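Local coordinates for protein putative cellulase CEL6 (Mycobacterium tuberculosis, PDB 1UP3) that probably hydrolyses internal beta-1,4-glucosidic bonds of cellulose as a family 6 endoglucanase, binding the glucan chain in its active-site cleft, at residues A[153-165]-A[184-198]. Sequence-based numbering, arbitrary orientation.
Sequences AAVYVDAGHSRWL and GFSLNVSNFYTTDEE. With BGC (beta-D-glucopyranose), chain B; BGC (beta-D-glucopyranose), chain C.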
ATOM      1  N   ALA A 153       3.775 -15.766  -2.479  1.00  6.33           N
ATOM      2  CA  ALA A 153       3.239 -14.456  -2.115  1.00  5.75           C
ATOM      3  C   ALA A 153       3.950 -13.968  -0.864  1.00  7.03           C
ATOM      4  O   ALA A 153       3.990 -14.658   0.139  1.00  7.59           O
ATOM      5  CB  ALA A 153       1.773 -14.520  -1.872  1.00  7.26           C
ATOM      6  N   ALA A 154       4.546 -12.782  -0.958  1.00  6.38           N
ATOM      7  CA  ALA A 154       5.163 -12.097   0.160  1.00  6.10           C
ATOM      8  C   ALA A 154       4.122 -11.144   0.694  1.00  5.81           C
ATOM      9  O   ALA A 154       3.791 -10.159   0.042  1.00  5.80           O
ATOM     10  CB  ALA A 154       6.388 -11.374  -0.257  1.00  7.64           C
ATOM     11  N   VAL A 155       3.581 -11.460   1.863  1.00  5.42           N
ATOM     12  CA  VAL A 155       2.376 -10.779   2.379  1.00  5.60           C
ATOM     13  C   VAL A 155       2.767  -9.854   3.519  1.00  5.44           C
ATOM     14  O   VAL A 155       3.408 -10.297   4.486  1.00  5.32           O
ATOM     15  CB  VAL A 155       1.303 -11.792   2.826  1.00  5.56           C
ATOM     16  CG1 VAL A 155       0.062 -11.051   3.389  1.00  6.96           C
ATOM     17  CG2 VAL A 155       0.916 -12.708   1.669  1.00  6.45           C
ATOM     18  N   TYR A 156       2.352  -8.596   3.405  1.00  5.44           N
ATOM     19  CA  TYR A 156       2.658  -7.563   4.402  1.00  5.07           C
ATOM     20  C   TYR A 156       1.333  -6.964   4.852  1.00  5.26           C
ATOM     21  O   TYR A 156       0.587  -6.394   4.053  1.00  5.47           O
ATOM     22  CB  TYR A 156       3.577  -6.462   3.840  1.00  4.67           C
ATOM     23  CG  TYR A 156       4.932  -6.986   3.408  1.00  5.59           C
ATOM     24  CD1 TYR A 156       5.129  -7.446   2.116  1.00  4.81           C
ATOM     25  CD2 TYR A 156       6.010  -7.050   4.286  1.00  4.41           C
ATOM     26  CE1 TYR A 156       6.332  -7.954   1.695  1.00  5.59           C
ATOM     27  CE2 TYR A 156       7.237  -7.588   3.854  1.00  5.07           C
ATOM     28  CZ  TYR A 156       7.382  -8.041   2.578  1.00  7.57           C
ATOM     29  OH  TYR A 156       8.588  -8.551   2.144  1.00  6.75           O
ATOM     30  N   VAL A 157       1.010  -7.111   6.126  1.00  4.30           N
ATOM     31  CA  VAL A 157      -0.221  -6.549   6.689  1.00  5.32           C
ATOM     32  C   VAL A 157      -0.013  -5.089   7.028  1.00  5.69           C
ATOM     33  O   VAL A 157       0.961  -4.713   7.680  1.00  4.86           O
ATOM     34  CB  VAL A 157      -0.601  -7.310   7.994  1.00  5.78           C
ATOM     35  CG1 VAL A 157      -1.820  -6.696   8.598  1.00  7.21           C
ATOM     36  CG2 VAL A 157      -0.761  -8.805   7.670  1.00  6.32           C
ATOM     37  N   ASP A 158      -0.909  -4.214   6.617  1.00  5.65           N
ATOM     38  CA  ASP A 158      -0.606  -2.817   6.874  1.00  6.13           C
ATOM     39  C   ASP A 158      -0.676  -2.497   8.364  1.00  6.11           C
ATOM     40  O   ASP A 158      -1.621  -2.909   9.073  1.00  6.45           O
ATOM     41  CB  ASP A 158      -1.513  -1.900   6.089  1.00  6.37           C
ATOM     42  CG  ASP A 158      -1.073  -0.469   6.213  1.00  7.96           C
ATOM     43  OD1 ASP A 158      -0.040  -0.130   5.603  1.00  8.24           O
ATOM     44  OD2 ASP A 158      -1.635   0.339   7.015  1.00  7.64           O
ATOM     45  N   ALA A 159       0.251  -1.635   8.820  1.00  4.82           N
ATOM     46  CA  ALA A 159       0.410  -1.347  10.239  1.00  5.20           C
ATOM     47  C   ALA A 159       0.465   0.175  10.544  1.00  5.79           C
ATOM     48  O   ALA A 159       0.998   0.576  11.590  1.00  8.29           O
ATOM     49  CB  ALA A 159       1.669  -2.029  10.747  1.00  5.29           C
ATOM     50  N   GLY A 160      -0.074   1.005   9.666  1.00  5.24           N
ATOM     51  CA  GLY A 160      -0.135   2.436   9.949  1.00  6.03           C
ATOM     52  C   GLY A 160       1.197   3.105   9.806  1.00  6.19           C
ATOM     53  O   GLY A 160       1.894   2.890   8.808  1.00  5.54           O
ATOM     54  N   HIS A 161       1.566   3.927  10.781  1.00  5.11           N
ATOM     55  CA  HIS A 161       2.817   4.704  10.732  1.00  5.71           C
ATOM     56  C   HIS A 161       3.213   5.154  12.113  1.00  5.79           C
ATOM     57  O   HIS A 161       2.458   4.987  13.057  1.00  5.85           O
ATOM     58  CB  HIS A 161       2.719   5.865   9.729  1.00  5.69           C
ATOM     59  CG  HIS A 161       1.684   6.876  10.059  1.00  5.17           C
ATOM     60  ND1 HIS A 161       1.740   7.664  11.196  1.00  6.29           N
ATOM     61  CD2 HIS A 161       0.552   7.237   9.397  1.00  6.68           C
ATOM     62  CE1 HIS A 161       0.678   8.452  11.214  1.00  5.68           C
ATOM     63  NE2 HIS A 161      -0.067   8.201  10.144  1.00  7.48           N
ATOM     64  N   SER A 162       4.407   5.724  12.205  1.00  6.18           N
ATOM     65  CA  SER A 162       5.043   6.038  13.480  1.00  6.90           C
ATOM     66  C   SER A 162       4.337   7.119  14.295  1.00  8.16           C
ATOM     67  O   SER A 162       4.738   7.331  15.437  1.00  8.51           O
ATOM     68  CB  SER A 162       6.486   6.453  13.212  1.00  6.96           C
ATOM     69  OG  SER A 162       6.484   7.629  12.412  1.00  7.91           O
ATOM     70  N   ARG A 163       3.334   7.816  13.745  1.00  8.25           N
ATOM     71  CA  ARG A 163       2.587   8.845  14.483  1.00  9.51           C
ATOM     72  C   ARG A 163       1.098   8.486  14.632  1.00  8.79           C
ATOM     73  O   ARG A 163       0.261   9.344  14.881  1.00 11.30           O
ATOM     74  CB  ARG A 163       2.740  10.218  13.843  1.00  9.83           C
ATOM     75  CG  ARG A 163       4.156  10.615  13.672  1.00 13.48           C
ATOM     76  CD  ARG A 163       4.716  11.627  14.623  1.00 18.04           C
ATOM     77  NE  ARG A 163       6.062  11.984  14.138  1.00 19.66           N
ATOM     78  CZ  ARG A 163       6.401  13.136  13.534  1.00 23.51           C
ATOM     79  NH1 ARG A 163       5.533  14.137  13.344  1.00 26.79           N
ATOM     80  NH2 ARG A 163       7.644  13.314  13.141  1.00 22.42           N
ATOM     81  N   TRP A 164       0.790   7.212  14.456  1.00  9.00           N
ATOM     82  CA  TRP A 164      -0.585   6.737  14.519  1.00  8.60           C
ATOM     83  C   TRP A 164      -0.726   5.933  15.806  1.00  9.60           C
ATOM     84  O   TRP A 164      -0.835   6.551  16.878  1.00 11.10           O
ATOM     85  CB  TRP A 164      -0.968   5.993  13.238  1.00  7.64           C
ATOM     86  CG  TRP A 164      -2.433   5.925  13.011  1.00  8.79           C
ATOM     87  CD1 TRP A 164      -3.438   6.060  13.947  1.00  8.81           C
ATOM     88  CD2 TRP A 164      -3.088   5.734  11.759  1.00  7.37           C
ATOM     89  NE1 TRP A 164      -4.667   5.958  13.336  1.00  9.92           N
ATOM     90  CE2 TRP A 164      -4.481   5.755  11.998  1.00  8.67           C
ATOM     91  CE3 TRP A 164      -2.633   5.546  10.444  1.00  6.65           C
ATOM     92  CZ2 TRP A 164      -5.413   5.582  10.966  1.00  8.88           C
ATOM     93  CZ3 TRP A 164      -3.558   5.356   9.444  1.00  7.03           C
ATOM     94  CH2 TRP A 164      -4.924   5.377   9.713  1.00  8.04           C
ATOM     95  N   LEU A 165      -0.765   4.603  15.769  1.00  9.88           N
ATOM     96  CA  LEU A 165      -0.784   3.826  17.016  1.00  9.50           C
ATOM     97  C   LEU A 165       0.638   3.676  17.522  1.00  8.54           C
ATOM     98  O   LEU A 165       1.594   3.782  16.773  1.00  8.35           O
ATOM     99  CB  LEU A 165      -1.404   2.437  16.814  1.00  9.78           C
ATOM    100  CG  LEU A 165      -2.795   2.316  16.248  1.00 13.72           C
ATOM    101  CD1 LEU A 165      -3.222   0.854  16.379  1.00 12.94           C
ATOM    102  CD2 LEU A 165      -3.716   3.245  16.978  1.00 14.89           C
ATOM    103  N   GLY A 184       5.388 -10.046   7.029  1.00  7.56           N
ATOM    104  CA  GLY A 184       5.412  -8.990   8.023  1.00  6.78           C
ATOM    105  C   GLY A 184       4.352  -7.935   7.791  1.00  5.73           C
ATOM    106  O   GLY A 184       3.161  -8.229   7.637  1.00  7.12           O
ATOM    107  N   PHE A 185       4.790  -6.683   7.814  1.00  5.71           N
ATOM    108  CA  PHE A 185       3.874  -5.557   7.804  1.00  4.64           C
ATOM    109  C   PHE A 185       4.372  -4.382   6.944  1.00  4.52           C
ATOM    110  O   PHE A 185       5.523  -4.348   6.548  1.00  4.88           O
ATOM    111  CB  PHE A 185       3.616  -5.088   9.276  1.00  5.49           C
ATOM    112  CG  PHE A 185       4.861  -4.675  10.001  1.00  5.10           C
ATOM    113  CD1 PHE A 185       5.650  -5.625  10.630  1.00  5.04           C
ATOM    114  CD2 PHE A 185       5.250  -3.330  10.086  1.00  5.66           C
ATOM    115  CE1 PHE A 185       6.804  -5.261  11.316  1.00  5.91           C
ATOM    116  CE2 PHE A 185       6.394  -2.982  10.795  1.00  5.62           C
ATOM    117  CZ  PHE A 185       7.186  -3.946  11.377  1.00  4.54           C
ATOM    118  N   SER A 186       3.469  -3.436   6.661  1.00  5.20           N
ATOM    119  CA  SER A 186       3.820  -2.239   5.897  1.00  4.74           C
ATOM    120  C   SER A 186       3.600  -0.997   6.702  1.00  4.98           C
ATOM    121  O   SER A 186       2.718  -0.945   7.570  1.00  5.01           O
ATOM    122  CB  SER A 186       3.032  -2.175   4.564  1.00  5.96           C
ATOM    123  OG  SER A 186       1.650  -2.284   4.793  1.00  6.07           O
ATOM    124  N   LEU A 187       4.430   0.002   6.419  1.00  4.58           N
ATOM    125  CA  LEU A 187       4.384   1.315   7.085  1.00  4.42           C
ATOM    126  C   LEU A 187       4.354   2.478   6.102  1.00  4.86           C
ATOM    127  O   LEU A 187       4.887   2.395   4.991  1.00  4.26           O
ATOM    128  CB  LEU A 187       5.635   1.499   7.918  1.00  4.98           C
ATOM    129  CG  LEU A 187       5.902   0.512   9.065  1.00  5.47           C
ATOM    130  CD1 LEU A 187       7.277   0.779   9.704  1.00  3.88           C
ATOM    131  CD2 LEU A 187       4.768   0.642  10.088  1.00  6.28           C
ATOM    132  N   ASN A 188       3.761   3.580   6.553  1.00  4.74           N
ATOM    133  CA  ASN A 188       3.796   4.858   5.847  1.00  5.74           C
ATOM    134  C   ASN A 188       2.952   4.922   4.585  1.00  4.87           C
ATOM    135  O   ASN A 188       3.139   5.840   3.782  1.00  4.85           O
ATOM    136  CB  ASN A 188       5.246   5.246   5.499  1.00  5.06           C
ATOM    137  CG  ASN A 188       5.519   6.762   5.618  1.00  6.60           C
ATOM    138  OD1 ASN A 188       4.902   7.488   6.427  1.00  4.79           O
ATOM    139  ND2 ASN A 188       6.402   7.245   4.774  1.00  5.07           N
ATOM    140  N   VAL A 189       2.051   3.948   4.396  1.00  4.55           N
ATOM    141  CA  VAL A 189       1.299   3.884   3.154  1.00  4.95           C
ATOM    142  C   VAL A 189       0.452   5.156   2.981  1.00  5.49           C
ATOM    143  O   VAL A 189      -0.338   5.529   3.858  1.00  5.28           O
ATOM    144  CB  VAL A 189       0.438   2.568   3.023  1.00  5.22           C
ATOM    145  CG1 VAL A 189      -0.441   2.631   1.766  1.00  4.69           C
ATOM    146  CG2 VAL A 189       1.317   1.349   3.024  1.00  4.83           C
ATOM    147  N   SER A 190       0.624   5.815   1.846  1.00  4.84           N
ATOM    148  CA  SER A 190      -0.013   7.067   1.563  1.00  6.06           C
ATOM    149  C   SER A 190       0.351   8.197   2.490  1.00  5.88           C
ATOM    150  O   SER A 190      -0.342   9.197   2.478  1.00  6.45           O
ATOM    151  CB  SER A 190      -1.543   6.917   1.467  1.00  7.59           C
ATOM    152  OG  SER A 190      -1.869   5.868   0.592  1.00  9.61           O
ATOM    153  N   ASN A 191       1.395   8.053   3.287  1.00  4.90           N
ATOM    154  CA  ASN A 191       1.807   9.160   4.167  1.00  5.03           C
ATOM    155  C   ASN A 191       3.205   9.646   3.797  1.00  5.47           C
ATOM    156  O   ASN A 191       3.692   9.359   2.718  1.00  5.32           O
ATOM    157  CB  ASN A 191       1.625   8.754   5.622  1.00  4.77           C
ATOM    158  CG  ASN A 191       1.192   9.911   6.481  1.00  5.71           C
ATOM    159  OD1 ASN A 191       1.914  10.902   6.591  1.00  5.84           O
ATOM    160  ND2 ASN A 191       0.001   9.797   7.108  1.00  6.51           N
ATOM    161  N   PHE A 192       3.798  10.422   4.680  1.00  4.96           N
ATOM    162  CA  PHE A 192       4.883  11.322   4.331  1.00  5.35           C
ATOM    163  C   PHE A 192       6.029  11.300   5.321  1.00  5.65           C
ATOM    164  O   PHE A 192       6.939  12.117   5.163  1.00  4.47           O
ATOM    165  CB  PHE A 192       4.314  12.769   4.209  1.00  6.25           C
ATOM    166  CG  PHE A 192       3.166  12.896   3.243  1.00  6.25           C
ATOM    167  CD1 PHE A 192       3.382  13.116   1.903  1.00  6.12           C
ATOM    168  CD2 PHE A 192       1.855  12.722   3.689  1.00  7.90           C
ATOM    169  CE1 PHE A 192       2.302  13.187   1.017  1.00  6.89           C
ATOM    170  CE2 PHE A 192       0.790  12.767   2.805  1.00  6.88           C
ATOM    171  CZ  PHE A 192       1.003  12.992   1.498  1.00  5.94           C
ATOM    172  N   TYR A 193       5.990  10.416   6.334  1.00  5.45           N
ATOM    173  CA  TYR A 193       7.016  10.440   7.369  1.00  5.00           C
ATOM    174  C   TYR A 193       8.357   9.948   6.817  1.00  4.74           C
ATOM    175  O   TYR A 193       8.391   9.140   5.917  1.00  4.10           O
ATOM    176  CB  TYR A 193       6.570   9.661   8.608  1.00  4.79           C
ATOM    177  CG  TYR A 193       5.360  10.277   9.238  1.00  5.04           C
ATOM    178  CD1 TYR A 193       5.482  11.463   9.941  1.00  5.90           C
ATOM    179  CD2 TYR A 193       4.078   9.741   9.048  1.00  5.74           C
ATOM    180  CE1 TYR A 193       4.369  12.094  10.470  1.00  8.92           C
ATOM    181  CE2 TYR A 193       2.958  10.382   9.568  1.00  9.19           C
ATOM    182  CZ  TYR A 193       3.108  11.543  10.255  1.00  9.53           C
ATOM    183  OH  TYR A 193       1.990  12.185  10.766  1.00 10.52           O
ATOM    184  N   THR A 194       9.466  10.460   7.370  1.00  5.19           N
ATOM    185  CA  THR A 194      10.773  10.124   6.872  1.00  5.49           C
ATOM    186  C   THR A 194      11.067   8.635   7.005  1.00  5.46           C
ATOM    187  O   THR A 194      10.594   7.950   7.940  1.00  5.88           O
ATOM    188  CB  THR A 194      11.912  10.920   7.565  1.00  5.67           C
ATOM    189  OG1 THR A 194      11.990  10.562   8.977  1.00  6.85           O
ATOM    190  CG2 THR A 194      11.684  12.395   7.446  1.00  6.18           C
ATOM    191  N   THR A 195      11.873   8.141   6.088  1.00  5.02           N
ATOM    192  CA  THR A 195      12.298   6.757   6.131  1.00  5.70           C
ATOM    193  C   THR A 195      12.978   6.398   7.435  1.00  5.00           C
ATOM    194  O   THR A 195      12.695   5.358   8.024  1.00  6.10           O
ATOM    195  CB  THR A 195      13.220   6.502   4.998  1.00  6.29           C
ATOM    196  OG1 THR A 195      12.500   6.704   3.760  1.00  6.65           O
ATOM    197  CG2 THR A 195      13.752   5.092   5.001  1.00  7.47           C
ATOM    198  N   ASP A 196      13.846   7.290   7.928  1.00  5.72           N
ATOM    199  CA  ASP A 196      14.519   7.024   9.189  1.00  7.66           C
ATOM    200  C   ASP A 196      13.553   6.855  10.348  1.00  7.24           C
ATOM    201  O   ASP A 196      13.734   5.937  11.177  1.00  7.76           O
ATOM    202  CB  ASP A 196      15.448   8.141   9.517  1.00  8.24           C
ATOM    203  CG  ASP A 196      16.711   8.101   8.717  1.00 12.29           C
ATOM    204  OD1 ASP A 196      17.042   7.045   8.095  1.00 16.67           O
ATOM    205  OD2 ASP A 196      17.463   9.100   8.702  1.00 17.38           O
ATOM    206  N   GLU A 197      12.548   7.698  10.412  1.00  6.26           N
ATOM    207  CA  GLU A 197      11.573   7.592  11.490  1.00  6.55           C
ATOM    208  C   GLU A 197      10.815   6.265  11.380  1.00  5.99           C
ATOM    209  O   GLU A 197      10.602   5.570  12.398  1.00  6.38           O
ATOM    210  CB  GLU A 197      10.656   8.790  11.534  1.00  7.71           C
ATOM    211  CG  GLU A 197       9.695   8.737  12.715  1.00  6.45           C
ATOM    212  CD  GLU A 197       8.793   9.928  12.828  1.00  9.20           C
ATOM    213  OE1 GLU A 197       9.194  11.047  12.456  1.00 11.71           O
ATOM    214  OE2 GLU A 197       7.636   9.730  13.294  1.00 10.06           O
ATOM    215  N   GLU A 198      10.473   5.882  10.155  1.00  5.96           N
ATOM    216  CA  GLU A 198       9.723   4.632   9.976  1.00  5.70           C
ATOM    217  C   GLU A 198      10.568   3.402  10.235  1.00  5.43           C
ATOM    218  O   GLU A 198      10.027   2.395  10.725  1.00  5.39           O
ATOM    219  CB  GLU A 198       9.027   4.591   8.608  1.00  5.20           C
ATOM    220  CG  GLU A 198       8.092   5.769   8.335  1.00  6.27           C
ATOM    221  CD  GLU A 198       7.253   6.121   9.527  1.00  6.40           C
ATOM    222  OE1 GLU A 198       6.282   5.393   9.799  1.00  8.83           O
ATOM    223  OE2 GLU A 198       7.595   7.091  10.268  1.00  7.20           O
TER
HETATM  224  C2  BGC B   3      -3.017   9.805  11.486  1.00 12.19           C
HETATM  225  C3  BGC B   3      -3.552   9.881  10.077  1.00  9.87           C
HETATM  226  C4  BGC B   3      -4.944   9.252   9.939  1.00  9.10           C
HETATM  227  C5  BGC B   3      -5.901   9.745  11.054  1.00 11.18           C
HETATM  228  C6  BGC B   3      -7.208   8.946  11.045  1.00 15.87           C
HETATM  229  C1  BGC B   3      -4.085  10.322  12.438  1.00 11.69           C
HETATM  230  O2  BGC B   3      -1.820  10.571  11.564  1.00 11.64           O
HETATM  231  O3  BGC B   3      -2.605   9.290   9.181  1.00  9.31           O
HETATM  232  O4  BGC B   3      -5.511   9.622   8.734  1.00 10.13           O
HETATM  233  O5  BGC B   3      -5.253   9.533  12.267  1.00 15.14           O
HETATM  234  O6  BGC B   3      -8.073   9.544  12.006  1.00 21.22           O
HETATM  235  C2  BGC C   4      -6.551   8.893   6.680  1.00 10.07           C
HETATM  236  C3  BGC C   4      -6.458   7.865   5.562  1.00 10.22           C
HETATM  237  C4  BGC C   4      -5.046   7.837   4.975  1.00  8.66           C
HETATM  238  C5  BGC C   4      -4.034   7.680   6.130  1.00  6.00           C
HETATM  239  C6  BGC C   4      -2.588   7.808   5.634  1.00  6.77           C
HETATM  240  C1  BGC C   4      -5.462   8.631   7.725  1.00  9.85           C
HETATM  241  O2  BGC C   4      -7.868   8.918   7.261  1.00 13.03           O
HETATM  242  O3  BGC C   4      -7.420   8.102   4.547  1.00 10.65           O
HETATM  243  O4  BGC C   4      -4.869   6.773   4.034  1.00  9.94           O
HETATM  244  O5  BGC C   4      -4.197   8.688   7.115  1.00  8.49           O
HETATM  245  O6  BGC C   4      -1.676   7.581   6.692  1.00  7.16           O
HETATM  246  O   HOH W   1       1.112   2.062   6.339  1.00  8.05           O
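Asp158 OD1 is gripped by the hydroxyl of Ser186, whose OG donates to it at 2.9 Å from the anti side, and by a water. The same water also meets Gly160 O and accepts from Val189 N, so it ties the C-terminal end of strand 153-158 to the loops that follow the two strands. Strands 153-158 and 184-187 are neighbouring parallel strands of a right-handed beta-alpha-beta unit closed by helix 167-176; Val157 N donates to Gly184 O (2.9 Å) and Val157 O accepts from Ser186 N. The other oxygen, Asp158 OD2, receives Gly160 N in an Asx turn and also Asp120 N.

Beyond the strands, the loops form one wall of the glucan site. His161 is held between Trp164 CB over one ring face and Tyr193 CE2 over the other, while Arg163 N donates to ND1 nearly in the ring plane. That bond leaves NE2 as the donor to O3 of the chain B glucose (2.9 Å, 169° at the hydrogen). Beside it, Asn191 ND2 reaches O6 of the chain C glucose (2.8 Å, 174°), and the Trp164 indole lays one face against the chain B sugar.

Farther out, Arg163 grips Glu197 side-on, NE to OE2 (2.9 Å) and NH2 to OE1 (2.8 Å), using the syn lone pairs. With CG anti to the carbonyl carbon (chi1 -54°), Arg163 lays CG over the face of the Tyr193 ring, a CH-pi contact, and the bend at chi2 turns the guanidinium toward Glu197. Glu198 OE1 accepts from Ser162 N (3.1 Å).

The clamp of helix 195-208 on the 161-164 turn, together with the bond to ND1, should therefore fix the ring of His161 and present its NE2-H to the sugar.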